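Local structure of lactococcus lactis MG1363 DpsA (Lactococcus lactis, 1ZS3) at residues A65-E70 with Y152-Q157; I20-H23 with G28-L31; H97-E102 with N126-R131; V158-A163 with K168-F173. The protein probably shields DNA from oxidative damage as a dodecameric Dps protein of the ferritin superfamily, binding DNA with the help of an N-terminal helix. One frame throughout, in Å; residues are numbered along the deposited sequence.

Contact 1. Residues A65-E70 with Y152-Q157; sequences AQREVE and YGYNLQ
Arg67 crosses the ring of Tyr154 at a slant, its aliphatic part at the hydroxyl end and its guanidinium further back. Arg67 CB and CG each come to 3.5 Å from Tyr154 OH, while Arg67 NH1 reaches Tyr154 CD1 at 3.9 Å. Bends at chi2 and chi3 (-71° and -88°) fold the arginine over in this way. The result is an off-centre cation-pi contact, with Arg67 CZ 4.8 Å from the centroid of the Tyr154 ring and the guanidinium and ring planes inclined by 54°. Arg67 NH2 also meets Glu70 OE1 at 3.2 Å, a salt bridge with weak hydrogen-bond geometry. At the ring edge sits Glu68 OE2, 4.2 Å from Tyr154 CE2. The helices, 55-81 and 142-165, run antiparallel in the ferritin-like four-helix bundle, their local axes 12.2 Å apart, a gap that the long side chains bridge. Glu68 OE1 and Asn155 ND2 are hydrogen-bonded to Gln125 and Asn126 of helix 111-138, respectively. With an alanine in place of Tyr154, the Arg67 guanidinium would probably lose its aromatic partner and a gap would open between the helices. No hydrogen bond joins the two segments directly; they meet through an aromatic ring set among charged groups, where the negative charge of Glu70 probably helps to offset the positive charge of Arg67.

Contact 2. Residues I20-H23 with G28-L31; sequences IDHH and GAML
His22 and Ala29 face each other where the end of helix 5-23 passes close to the start of helix 27-51, their CA atoms 5.4 Å apart. A short link separates the two helices, and Thr26 within it takes a hydrogen bond at its OG1 from Ala29 N. The Ala29 methyl points at the other segment and lies over one face of the His22 imidazole, with Ala29 CB 3.3 Å from His22 ND1 and 3.4 Å from His22 CE1. With chi1 at -85° the ring stands on the side of the backbone N, and its far end swings over to the alanine. Asp21 completes the contact from the neighbouring position: its carbonyl O is 3.8 Å from Ala29 CB, and Asp21 CB lies 4.4 Å from the same methyl. The carboxylate itself is engaged within its own helix, in a salt bridge from Asp21 OD2 to Lys17. An alanine at the His22 position would remove the flat surface over the Ala29 methyl and would probably leave the two helix ends less firmly set against each other. Helix 5-23 is the N-terminal helix, the element that DNA binding requires in these Dps proteins, and this contact lies at its junction with the bundle. Around the junction, Tyr96 at the end of helix 90-96 meets the His22 ring at about 25° between planes, Met30 packs on helix 111-138, and Leu31 reaches both helices 111-138 and 142-165.

Contact 3. Residues H97-E102 with N126-R131; sequences HKFITE and NMFITR
Lys98 and Phe99 pass helix 111-138 as part of an irregular loop, with the CA atoms of Lys98 and Phe128 9.3 Å apart, a separation filled by side chains. The loop belongs to the long connection of the Dps fold, which joins the second and third helices of the four-helix bundle and carries the short helix 90-96. At the centre of the contact is an offset edge-to-face pair: the edge of Phe128 is directed at the face of Phe99, ring centroids 6.0 Å apart and planes at 73°. Their closest carbons are Phe99 CD1 and Phe128 CZ, at 4.3 Å. Phe99 has a positive phi of 70°, in the left-handed region, and this backbone turn probably helps to direct its ring at the helix. Phe128 CZ also receives the aliphatic root of Lys98, whose CB stands 3.7 Å away; the lysine chain then bends at chi2 and chi3, and its amino end leads away from the helix. The loop backbone is held in turn by Lys98 N, hydrogen-bonded to Asn37 of helix 27-51. From that same helix His33 makes a further edge-to-face contact with Phe128, so this buried ring links the connection to two bundle helices, whereas Phe99 lies at the surface. One helical turn supplies both partners of Phe99, for Met127 precedes Phe128 and turns its thioether to the same ring. This is a Met-aromatic contact of oblique approach, with Met127 SD 4.9 Å from the centroid of the Phe99 ring.

Contact 4. Residues V158-A163 with K168-F173; sequences VIRNLA and KSVADF
Val170 and Ala163 form the close-fitting part of this contact, both pointing their CB atoms across it. Val170 CG2 rests 3.6 Å from Ile159 CG2 and 4.0 Å from Arg160 CA, so one methyl branch settles between two consecutive residues of the helix. Ile159 turns its own CG2 to the valine with that branch anti to the backbone N, while CG1 stands beside the N. Ala163, a full turn further on, presents its small CB to the returning chain, 4.1 Å from Ser169 O and 4.2 Å from Val170 CA. Its carbonyl does more: Lys168 N donates to Ala163 O at 2.9 Å, with an N-H...O angle of 141° and the donor tilted 31° from the carbonyl plane. What this builds is the C-terminal finish of the ferritin-like bundle, where the chain leaves helix 142-165, doubles back and lays its last modelled residues back along the last turns of that helix. The tail then makes a short turn with weak bonds at best, Ser169 N to Asp172 OD2 at 3.4 Å among them. Packing slackens toward Phe173, whose CE1 is 4.3 Å from Ala163 CB; this ring leans on Glu116 and Ile119 of helix 111-138 as well. Lys168 keeps its CB near the Ala163 carbonyl but sends its amino end away. On the subunit side, Arg160 starts out with CG anti to the backbone N (chi1 -178°), then bends at chi3 and forms a salt bridge with Asp81 of the second subunit, while Val170 also touches Asn83 of that neighbouring chain.

How the contacts relate
Contact 1 lies deepest in burial, whereas contacts 2, 3 and 4 are partly buried. Contacts 1 and 4 share helix 142-165 and both adjoin the second subunit, yet their chemistry differs: charged and aromatic groups bridge widely spaced helices in contact 1, while small aliphatic groups and a backbone bond hold the tail in contact 4. Helix 111-138, the seat of contact 3, touches all the others: Asn126 and Ile129 meet contact 1, Met30 of contact 2 packs on Phe128 and Arg131, and Asn126 grazes Ile159 of contact 4. Contact 2, where the N-terminal helix joins the bundle, and contact 4, at the C-terminal tail, lie on opposite sides of the chain's centre, about 31 Å apart between centres.

Contact 1. Residues A65-E70 with Y152-Q157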
loop_
_atom_site.group_PDB
_atom_site.type_symbol
_atom_site.label_atom_id
_atom_site.label_comp_id
_atom_site.label_asym_id
_atom_site.label_seq_id
_atom_site.Cartn_x
_atom_site.Cartn_y
_atom_site.Cartn_z
ATOM N N ALA A 65 8.379 24.513 -5.378
ATOM C CA ALA A 65 7.154 25.287 -5.393
ATOM C C ALA A 65 6.124 24.685 -4.409
ATOM O O ALA A 65 5.607 25.418 -3.580
ATOM C CB ALA A 65 6.608 25.394 -6.770
ATOM N N GLN A 66 5.839 23.388 -4.514
ATOM C CA GLN A 66 4.833 22.754 -3.664
ATOM C C GLN A 66 5.187 22.803 -2.186
ATOM O O GLN A 66 4.292 22.860 -1.331
ATOM C CB GLN A 66 4.569 21.292 -4.118
ATOM C CG GLN A 66 3.063 20.979 -4.053
ATOM C CD GLN A 66 2.703 19.678 -3.256
ATOM O OE1 GLN A 66 1.736 19.681 -2.456
ATOM N NE2 GLN A 66 3.479 18.596 -3.513
ATOM N N ARG A 67 6.487 22.814 -1.888
ATOM C CA ARG A 67 6.925 22.864 -0.522
ATOM C C ARG A 67 6.747 24.268 0.044
ATOM O O ARG A 67 6.499 24.426 1.249
ATOM C CB ARG A 67 8.396 22.435 -0.385
ATOM C CG ARG A 67 8.737 21.015 -0.864
ATOM C CD ARG A 67 8.218 19.862 -0.005
ATOM N NE ARG A 67 9.214 19.570 1.020
ATOM C CZ ARG A 67 9.080 19.816 2.330
ATOM N NH1 ARG A 67 10.093 19.524 3.157
ATOM N NH2 ARG A 67 7.951 20.323 2.824
ATOM N N GLU A 68 6.923 25.280 -0.798
ATOM C CA GLU A 68 6.797 26.672 -0.349
ATOM C C GLU A 68 5.329 26.965 -0.034
ATOM O O GLU A 68 5.047 27.629 0.943
ATOM C CB GLU A 68 7.398 27.635 -1.377
ATOM C CG GLU A 68 8.923 27.495 -1.590
ATOM C CD GLU A 68 9.808 28.323 -0.669
ATOM O OE1 GLU A 68 10.071 29.492 -1.002
ATOM O OE2 GLU A 68 10.290 27.810 0.366
ATOM N N VAL A 69 4.398 26.427 -0.797
ATOM C CA VAL A 69 2.984 26.526 -0.476
ATOM C C VAL A 69 2.622 25.709 0.767
ATOM O O VAL A 69 1.700 26.058 1.485
ATOM C CB VAL A 69 2.165 26.007 -1.647
ATOM C CG1 VAL A 69 0.655 25.887 -1.304
ATOM C CG2 VAL A 69 2.382 26.877 -2.869
ATOM N N GLU A 70 3.306 24.597 0.955
ATOM C CA GLU A 70 3.106 23.734 2.088
ATOM C C GLU A 70 3.474 24.436 3.384
ATOM O O GLU A 70 2.807 24.257 4.407
ATOM C CB GLU A 70 3.945 22.482 1.947
ATOM C CG GLU A 70 3.176 21.193 1.654
ATOM C CD GLU A 70 4.120 20.015 1.346
ATOM O OE1 GLU A 70 4.888 19.572 2.260
ATOM O OE2 GLU A 70 4.108 19.543 0.188
ATOM N N TYR A 152 13.808 27.214 8.050
ATOM C CA TYR A 152 15.177 27.616 8.002
ATOM C C TYR A 152 16.068 26.508 7.477
ATOM O O TYR A 152 16.881 26.748 6.593
ATOM C CB TYR A 152 15.603 28.001 9.399
ATOM C CG TYR A 152 17.056 28.309 9.503
ATOM C CD1 TYR A 152 17.883 27.535 10.314
ATOM C CD2 TYR A 152 17.618 29.331 8.750
ATOM C CE1 TYR A 152 19.228 27.798 10.392
ATOM C CE2 TYR A 152 18.968 29.588 8.805
ATOM C CZ TYR A 152 19.758 28.806 9.637
ATOM O OH TYR A 152 21.071 29.005 9.733
ATOM N N GLY A 153 15.917 25.289 8.003
ATOM C CA GLY A 153 16.759 24.168 7.624
ATOM C C GLY A 153 16.438 23.674 6.215
ATOM O O GLY A 153 17.335 23.270 5.509
ATOM N N TYR A 154 15.177 23.706 5.813
ATOM C CA TYR A 154 14.814 23.352 4.450
ATOM C C TYR A 154 15.434 24.306 3.422
ATOM O O TYR A 154 15.952 23.876 2.407
ATOM C CB TYR A 154 13.325 23.364 4.273
ATOM C CG TYR A 154 12.916 23.170 2.834
ATOM C CD1 TYR A 154 13.034 21.912 2.216
ATOM C CD2 TYR A 154 12.425 24.233 2.070
ATOM C CE1 TYR A 154 12.637 21.717 0.909
ATOM C CE2 TYR A 154 12.033 24.044 0.754
ATOM C CZ TYR A 154 12.158 22.783 0.182
ATOM O OH TYR A 154 11.794 22.606 -1.111
ATOM N N ASN A 155 15.411 25.607 3.708
ATOM C CA ASN A 155 16.039 26.621 2.857
ATOM C C ASN A 155 17.559 26.334 2.731
ATOM O O ASN A 155 18.082 26.348 1.652
ATOM C CB ASN A 155 15.781 28.044 3.421
ATOM C CG ASN A 155 14.356 28.634 2.997
ATOM O OD1 ASN A 155 13.496 27.896 2.565
ATOM N ND2 ASN A 155 14.276 29.912 3.258
ATOM N N LEU A 156 18.244 26.059 3.820
ATOM C CA LEU A 156 19.693 25.772 3.785
ATOM C C LEU A 156 20.031 24.579 2.896
ATOM O O LEU A 156 21.081 24.535 2.255
ATOM C CB LEU A 156 20.206 25.445 5.178
ATOM C CG LEU A 156 21.175 26.449 5.764
ATOM C CD1 LEU A 156 20.783 27.822 5.367
ATOM C CD2 LEU A 156 21.226 26.285 7.294
ATOM N N GLN A 157 19.129 23.607 2.866
ATOM C CA GLN A 157 19.275 22.385 2.121
ATOM C C GLN A 157 19.090 22.688 0.677
ATOM O O GLN A 157 19.936 22.304 -0.121
ATOM C CB GLN A 157 18.195 21.442 2.603
ATOM C CG GLN A 157 18.213 20.043 2.137
ATOM C CD GLN A 157 16.879 19.373 2.462
ATOM O OE1 GLN A 157 16.333 19.547 3.569
ATOM N NE2 GLN A 157 16.317 18.675 1.497
#

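Contact 2. Residues I20-H23 with G28-L31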
loop_
_atom_site.group_PDB
_atom_site.type_symbol
_atom_site.label_atom_id
_atom_site.label_comp_id
_atom_site.label_asym_id
_atom_site.label_seq_id
_atom_site.Cartn_x
_atom_site.Cartn_y
_atom_site.Cartn_z
ATOM N N ILE A 20 1.606 49.351 13.975
ATOM C CA ILE A 20 2.223 49.363 15.310
ATOM C C ILE A 20 3.174 48.193 15.428
ATOM O O ILE A 20 4.358 48.421 15.720
ATOM C CB ILE A 20 1.135 49.316 16.427
ATOM C CG1 ILE A 20 0.342 50.642 16.495
ATOM C CG2 ILE A 20 1.726 48.946 17.788
ATOM C CD1 ILE A 20 -1.184 50.490 16.805
ATOM N N ASP A 21 2.664 46.982 15.205
ATOM C CA ASP A 21 3.450 45.741 15.311
ATOM C C ASP A 21 4.730 45.713 14.408
ATOM O O ASP A 21 5.782 45.212 14.833
ATOM C CB ASP A 21 2.509 44.526 14.997
ATOM C CG ASP A 21 1.467 44.250 16.103
ATOM O OD1 ASP A 21 1.555 44.861 17.195
ATOM O OD2 ASP A 21 0.513 43.458 15.950
ATOM N N HIS A 22 4.620 46.267 13.196
ATOM C CA HIS A 22 5.743 46.329 12.278
ATOM C C HIS A 22 6.931 47.139 12.790
ATOM O O HIS A 22 8.040 46.961 12.270
ATOM C CB HIS A 22 5.344 46.782 10.820
ATOM C CG HIS A 22 4.883 45.619 10.046
ATOM N ND1 HIS A 22 5.731 44.508 9.927
ATOM C CD2 HIS A 22 3.680 45.308 9.505
ATOM C CE1 HIS A 22 5.102 43.588 9.268
ATOM N NE2 HIS A 22 3.842 44.028 9.011
ATOM N N HIS A 23 6.722 48.020 13.785
ATOM C CA HIS A 23 7.800 48.973 14.204
ATOM C C HIS A 23 8.634 48.497 15.395
ATOM O O HIS A 23 9.719 49.036 15.645
ATOM C CB HIS A 23 7.262 50.402 14.548
ATOM C CG HIS A 23 6.550 51.085 13.403
ATOM N ND1 HIS A 23 6.614 50.626 12.090
ATOM C CD2 HIS A 23 5.761 52.189 13.374
ATOM C CE1 HIS A 23 5.918 51.425 11.300
ATOM N NE2 HIS A 23 5.391 52.379 12.058
ATOM N N GLY A 28 4.756 37.854 14.398
ATOM C CA GLY A 28 3.759 37.803 13.319
ATOM C C GLY A 28 3.986 38.831 12.238
ATOM O O GLY A 28 3.626 38.653 11.078
ATOM N N ALA A 29 4.564 39.961 12.612
ATOM C CA ALA A 29 4.847 41.034 11.635
ATOM C C ALA A 29 5.997 40.563 10.751
ATOM O O ALA A 29 5.869 40.535 9.522
ATOM C CB ALA A 29 5.271 42.324 12.372
ATOM N N MET A 30 7.112 40.190 11.397
ATOM C CA MET A 30 8.250 39.632 10.691
ATOM C C MET A 30 7.905 38.472 9.740
ATOM O O MET A 30 8.454 38.393 8.646
ATOM C CB MET A 30 9.294 39.182 11.698
ATOM C CG MET A 30 10.636 38.863 11.100
ATOM S SD MET A 30 11.246 40.280 10.116
ATOM C CE MET A 30 12.044 41.214 11.492
ATOM N N LEU A 31 6.992 37.605 10.152
ATOM C CA LEU A 31 6.569 36.451 9.376
ATOM C C LEU A 31 5.695 36.805 8.195
ATOM O O LEU A 31 5.443 35.946 7.344
ATOM C CB LEU A 31 5.819 35.446 10.245
ATOM C CG LEU A 31 6.686 34.658 11.219
ATOM C CD1 LEU A 31 5.837 33.951 12.269
ATOM C CD2 LEU A 31 7.569 33.683 10.466
#

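Contact 3. Residues H97-E102 with N126-R131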
loop_
_atom_site.group_PDB
_atom_site.type_symbol
_atom_site.label_atom_id
_atom_site.label_comp_id
_atom_site.label_asym_id
_atom_site.label_seq_id
_atom_site.Cartn_x
_atom_site.Cartn_y
_atom_site.Cartn_z
ATOM N N HIS A 97 6.820 41.505 0.519
ATOM C CA HIS A 97 7.964 40.729 -0.006
ATOM C C HIS A 97 9.213 41.575 -0.198
ATOM O O HIS A 97 9.144 42.644 -0.757
ATOM C CB HIS A 97 7.596 40.000 -1.325
ATOM C CG HIS A 97 7.942 40.777 -2.573
ATOM N ND1 HIS A 97 7.045 41.587 -3.257
ATOM C CD2 HIS A 97 9.109 40.906 -3.243
ATOM C CE1 HIS A 97 7.641 42.144 -4.317
ATOM N NE2 HIS A 97 8.896 41.753 -4.316
ATOM N N LYS A 98 10.343 41.162 0.341
ATOM C CA LYS A 98 11.579 41.906 0.119
ATOM C C LYS A 98 12.631 41.022 -0.563
ATOM O O LYS A 98 12.632 39.817 -0.426
ATOM C CB LYS A 98 12.102 42.517 1.439
ATOM C CG LYS A 98 11.006 43.068 2.400
ATOM C CD LYS A 98 10.937 44.620 2.459
ATOM C CE LYS A 98 9.739 45.178 1.667
ATOM N NZ LYS A 98 9.188 46.469 2.222
ATOM N N PHE A 99 13.532 41.672 -1.306
ATOM C CA PHE A 99 14.752 41.104 -1.866
ATOM C C PHE A 99 14.556 40.092 -3.022
ATOM O O PHE A 99 15.525 39.668 -3.639
ATOM C CB PHE A 99 15.658 40.493 -0.771
ATOM C CG PHE A 99 16.331 41.509 0.147
ATOM C CD1 PHE A 99 15.595 42.447 0.864
ATOM C CD2 PHE A 99 17.721 41.527 0.288
ATOM C CE1 PHE A 99 16.213 43.373 1.699
ATOM C CE2 PHE A 99 18.364 42.464 1.137
ATOM C CZ PHE A 99 17.604 43.381 1.838
ATOM N N ILE A 100 13.326 39.666 -3.265
ATOM C CA ILE A 100 13.004 38.678 -4.294
ATOM C C ILE A 100 12.209 39.405 -5.344
ATOM O O ILE A 100 11.262 40.128 -5.062
ATOM C CB ILE A 100 12.154 37.500 -3.756
ATOM C CG1 ILE A 100 13.018 36.550 -2.939
ATOM C CG2 ILE A 100 11.430 36.754 -4.897
ATOM C CD1 ILE A 100 12.468 36.317 -1.553
ATOM N N THR A 101 12.596 39.181 -6.586
ATOM C CA THR A 101 12.131 40.029 -7.668
ATOM C C THR A 101 11.791 39.188 -8.915
ATOM O O THR A 101 12.609 38.432 -9.383
ATOM C CB THR A 101 13.212 41.104 -7.972
ATOM O OG1 THR A 101 13.733 40.932 -9.270
ATOM C CG2 THR A 101 14.500 40.992 -7.038
ATOM N N GLU A 102 10.572 39.327 -9.397
ATOM C CA GLU A 102 10.104 38.609 -10.580
ATOM C C GLU A 102 10.741 39.198 -11.837
ATOM O O GLU A 102 11.575 40.065 -11.731
ATOM C CB GLU A 102 8.602 38.589 -10.637
ATOM C CG GLU A 102 8.029 37.898 -9.429
ATOM C CD GLU A 102 6.542 37.947 -9.446
ATOM O OE1 GLU A 102 5.942 37.286 -10.340
ATOM O OE2 GLU A 102 5.989 38.643 -8.553
ATOM N N ASN A 126 16.393 33.888 4.219
ATOM C CA ASN A 126 16.949 33.481 5.538
ATOM C C ASN A 126 17.198 34.618 6.513
ATOM O O ASN A 126 17.117 34.394 7.702
ATOM C CB ASN A 126 18.225 32.629 5.421
ATOM C CG ASN A 126 17.911 31.120 5.219
ATOM O OD1 ASN A 126 16.752 30.685 5.294
ATOM N ND2 ASN A 126 18.943 30.336 4.950
ATOM N N MET A 127 17.522 35.814 6.018
ATOM C CA MET A 127 17.711 36.996 6.891
ATOM C C MET A 127 16.464 37.271 7.722
ATOM O O MET A 127 16.592 37.643 8.882
ATOM C CB MET A 127 18.031 38.265 6.069
ATOM C CG MET A 127 19.460 38.362 5.477
ATOM S SD MET A 127 19.461 39.400 3.954
ATOM C CE MET A 127 20.573 38.382 2.711
ATOM N N PHE A 128 15.287 37.062 7.133
ATOM C CA PHE A 128 14.005 37.302 7.773
ATOM C C PHE A 128 13.493 36.145 8.646
ATOM O O PHE A 128 12.758 36.386 9.608
ATOM C CB PHE A 128 12.968 37.602 6.698
ATOM C CG PHE A 128 13.230 38.855 5.922
ATOM C CD1 PHE A 128 14.255 38.918 4.985
ATOM C CD2 PHE A 128 12.453 39.996 6.140
ATOM C CE1 PHE A 128 14.492 40.080 4.273
ATOM C CE2 PHE A 128 12.695 41.148 5.426
ATOM C CZ PHE A 128 13.712 41.191 4.485
ATOM N N ILE A 129 13.806 34.905 8.244
ATOM C CA ILE A 129 13.364 33.704 8.953
ATOM C C ILE A 129 14.114 33.656 10.260
ATOM O O ILE A 129 13.511 33.460 11.295
ATOM C CB ILE A 129 13.612 32.470 8.034
ATOM C CG1 ILE A 129 12.491 32.374 6.988
ATOM C CG2 ILE A 129 13.724 31.223 8.807
ATOM C CD1 ILE A 129 12.839 31.590 5.706
ATOM N N THR A 130 15.427 33.816 10.152
ATOM C CA THR A 130 16.335 33.918 11.291
ATOM C C THR A 130 15.759 34.783 12.409
ATOM O O THR A 130 15.722 34.370 13.568
ATOM C CB THR A 130 17.703 34.419 10.800
ATOM O OG1 THR A 130 18.514 33.286 10.444
ATOM C CG2 THR A 130 18.504 35.111 11.871
ATOM N N ARG A 131 15.299 35.963 12.033
ATOM C CA ARG A 131 14.750 36.927 12.959
ATOM C C ARG A 131 13.434 36.425 13.519
ATOM O O ARG A 131 13.184 36.559 14.704
ATOM C CB ARG A 131 14.577 38.299 12.274
ATOM C CG ARG A 131 15.907 39.034 12.040
ATOM C CD ARG A 131 15.771 40.529 11.661
ATOM N NE ARG A 131 16.070 40.754 10.234
ATOM C CZ ARG A 131 15.897 41.916 9.583
ATOM N NH1 ARG A 131 16.218 41.991 8.287
ATOM N NH2 ARG A 131 15.394 42.983 10.218
#

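Contact 4. Residues V158-A163 with K168-F173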
loop_
_atom_site.group_PDB
_atom_site.type_symbol
_atom_site.label_atom_id
_atom_site.label_comp_id
_atom_site.label_asym_id
_atom_site.label_seq_id
_atom_site.Cartn_x
_atom_site.Cartn_y
_atom_site.Cartn_z
ATOM N N VAL A 158 18.029 23.417 0.330
ATOM C CA VAL A 158 17.824 23.771 -1.061
ATOM C C VAL A 158 19.018 24.529 -1.640
ATOM O O VAL A 158 19.334 24.334 -2.825
ATOM C CB VAL A 158 16.568 24.626 -1.274
ATOM C CG1 VAL A 158 16.551 25.202 -2.668
ATOM C CG2 VAL A 158 15.303 23.807 -1.017
ATOM N N ILE A 159 19.652 25.397 -0.839
ATOM C CA ILE A 159 20.756 26.228 -1.306
ATOM C C ILE A 159 21.905 25.338 -1.670
ATOM O O ILE A 159 22.632 25.655 -2.618
ATOM C CB ILE A 159 21.221 27.262 -0.213
ATOM C CG1 ILE A 159 20.206 28.402 -0.060
ATOM C CG2 ILE A 159 22.626 27.871 -0.533
ATOM C CD1 ILE A 159 20.222 29.046 1.323
ATOM N N ARG A 160 22.103 24.272 -0.904
ATOM C CA ARG A 160 23.274 23.444 -1.097
ATOM C C ARG A 160 23.013 22.453 -2.157
ATOM O O ARG A 160 23.942 21.959 -2.708
ATOM C CB ARG A 160 23.679 22.737 0.177
ATOM C CG ARG A 160 24.952 21.882 0.012
ATOM C CD ARG A 160 25.532 21.395 1.341
ATOM N NE ARG A 160 24.600 20.497 2.004
ATOM C CZ ARG A 160 24.721 19.185 2.040
ATOM N NH1 ARG A 160 25.759 18.576 1.495
ATOM N NH2 ARG A 160 23.804 18.479 2.651
ATOM N N ASN A 161 21.765 22.174 -2.453
ATOM C CA ASN A 161 21.425 21.227 -3.548
ATOM C C ASN A 161 21.548 21.923 -4.872
ATOM O O ASN A 161 22.136 21.362 -5.795
ATOM C CB ASN A 161 19.990 20.716 -3.443
ATOM C CG ASN A 161 19.837 19.508 -2.524
ATOM O OD1 ASN A 161 20.821 18.899 -2.047
ATOM N ND2 ASN A 161 18.585 19.150 -2.278
ATOM N N LEU A 162 20.937 23.103 -4.992
ATOM C CA LEU A 162 21.131 23.972 -6.168
ATOM C C LEU A 162 22.614 24.338 -6.379
ATOM O O LEU A 162 23.099 24.313 -7.508
ATOM C CB LEU A 162 20.247 25.204 -6.069
ATOM C CG LEU A 162 18.733 24.988 -5.913
ATOM C CD1 LEU A 162 18.033 26.298 -5.584
ATOM C CD2 LEU A 162 18.122 24.410 -7.175
ATOM N N ALA A 163 23.357 24.655 -5.318
ATOM C CA ALA A 163 24.753 24.941 -5.465
ATOM C C ALA A 163 25.489 23.705 -6.014
ATOM O O ALA A 163 26.236 23.840 -6.961
ATOM C CB ALA A 163 25.336 25.377 -4.180
ATOM N N LYS A 168 29.035 23.589 -7.851
ATOM C CA LYS A 168 29.632 24.456 -6.819
ATOM C C LYS A 168 29.415 23.912 -5.402
ATOM O O LYS A 168 28.448 23.229 -5.110
ATOM C CB LYS A 168 29.055 25.893 -6.885
ATOM C CG LYS A 168 29.059 26.557 -8.303
ATOM C CD LYS A 168 29.620 28.020 -8.314
ATOM C CE LYS A 168 29.127 28.868 -9.502
ATOM N NZ LYS A 168 29.445 28.204 -10.810
ATOM N N SER A 169 30.368 24.251 -4.533
ATOM C CA SER A 169 30.212 24.145 -3.085
ATOM C C SER A 169 29.276 25.247 -2.624
ATOM O O SER A 169 29.173 26.297 -3.251
ATOM C CB SER A 169 31.566 24.276 -2.370
ATOM O OG SER A 169 31.988 22.999 -1.920
ATOM N N VAL A 170 28.655 25.037 -1.471
ATOM C CA VAL A 170 27.852 26.090 -0.874
ATOM C C VAL A 170 28.825 27.268 -0.570
ATOM O O VAL A 170 28.522 28.421 -0.894
ATOM C CB VAL A 170 27.020 25.567 0.368
ATOM C CG1 VAL A 170 27.777 25.773 1.730
ATOM C CG2 VAL A 170 25.684 26.247 0.407
ATOM N N ALA A 171 30.042 26.919 -0.094
ATOM C CA ALA A 171 31.086 27.885 0.307
ATOM C C ALA A 171 31.399 28.941 -0.775
ATOM O O ALA A 171 31.733 30.093 -0.426
ATOM C CB ALA A 171 32.387 27.149 0.720
ATOM N N ASP A 172 31.379 28.527 -2.065
ATOM C CA ASP A 172 31.426 29.561 -3.141
ATOM C C ASP A 172 30.484 30.745 -2.862
ATOM O O ASP A 172 30.909 31.800 -2.402
ATOM C CB ASP A 172 31.215 29.024 -4.534
ATOM C CG ASP A 172 32.143 27.823 -4.824
ATOM O OD1 ASP A 172 33.160 27.593 -4.108
ATOM O OD2 ASP A 172 31.939 27.041 -5.778
ATOM N N PHE A 173 29.195 30.558 -3.104
ATOM C CA PHE A 173 28.216 31.481 -2.453
ATOM C C PHE A 173 28.430 31.503 -0.931
ATOM O O PHE A 173 28.365 32.603 -0.348
ATOM C CB PHE A 173 26.758 31.077 -2.773
ATOM C CG PHE A 173 26.618 30.548 -4.215
ATOM C CD1 PHE A 173 27.113 29.283 -4.599
ATOM C CD2 PHE A 173 26.135 31.388 -5.220
ATOM C CE1 PHE A 173 27.026 28.895 -5.950
ATOM C CE2 PHE A 173 26.056 30.989 -6.555
ATOM C CZ PHE A 173 26.497 29.753 -6.921
#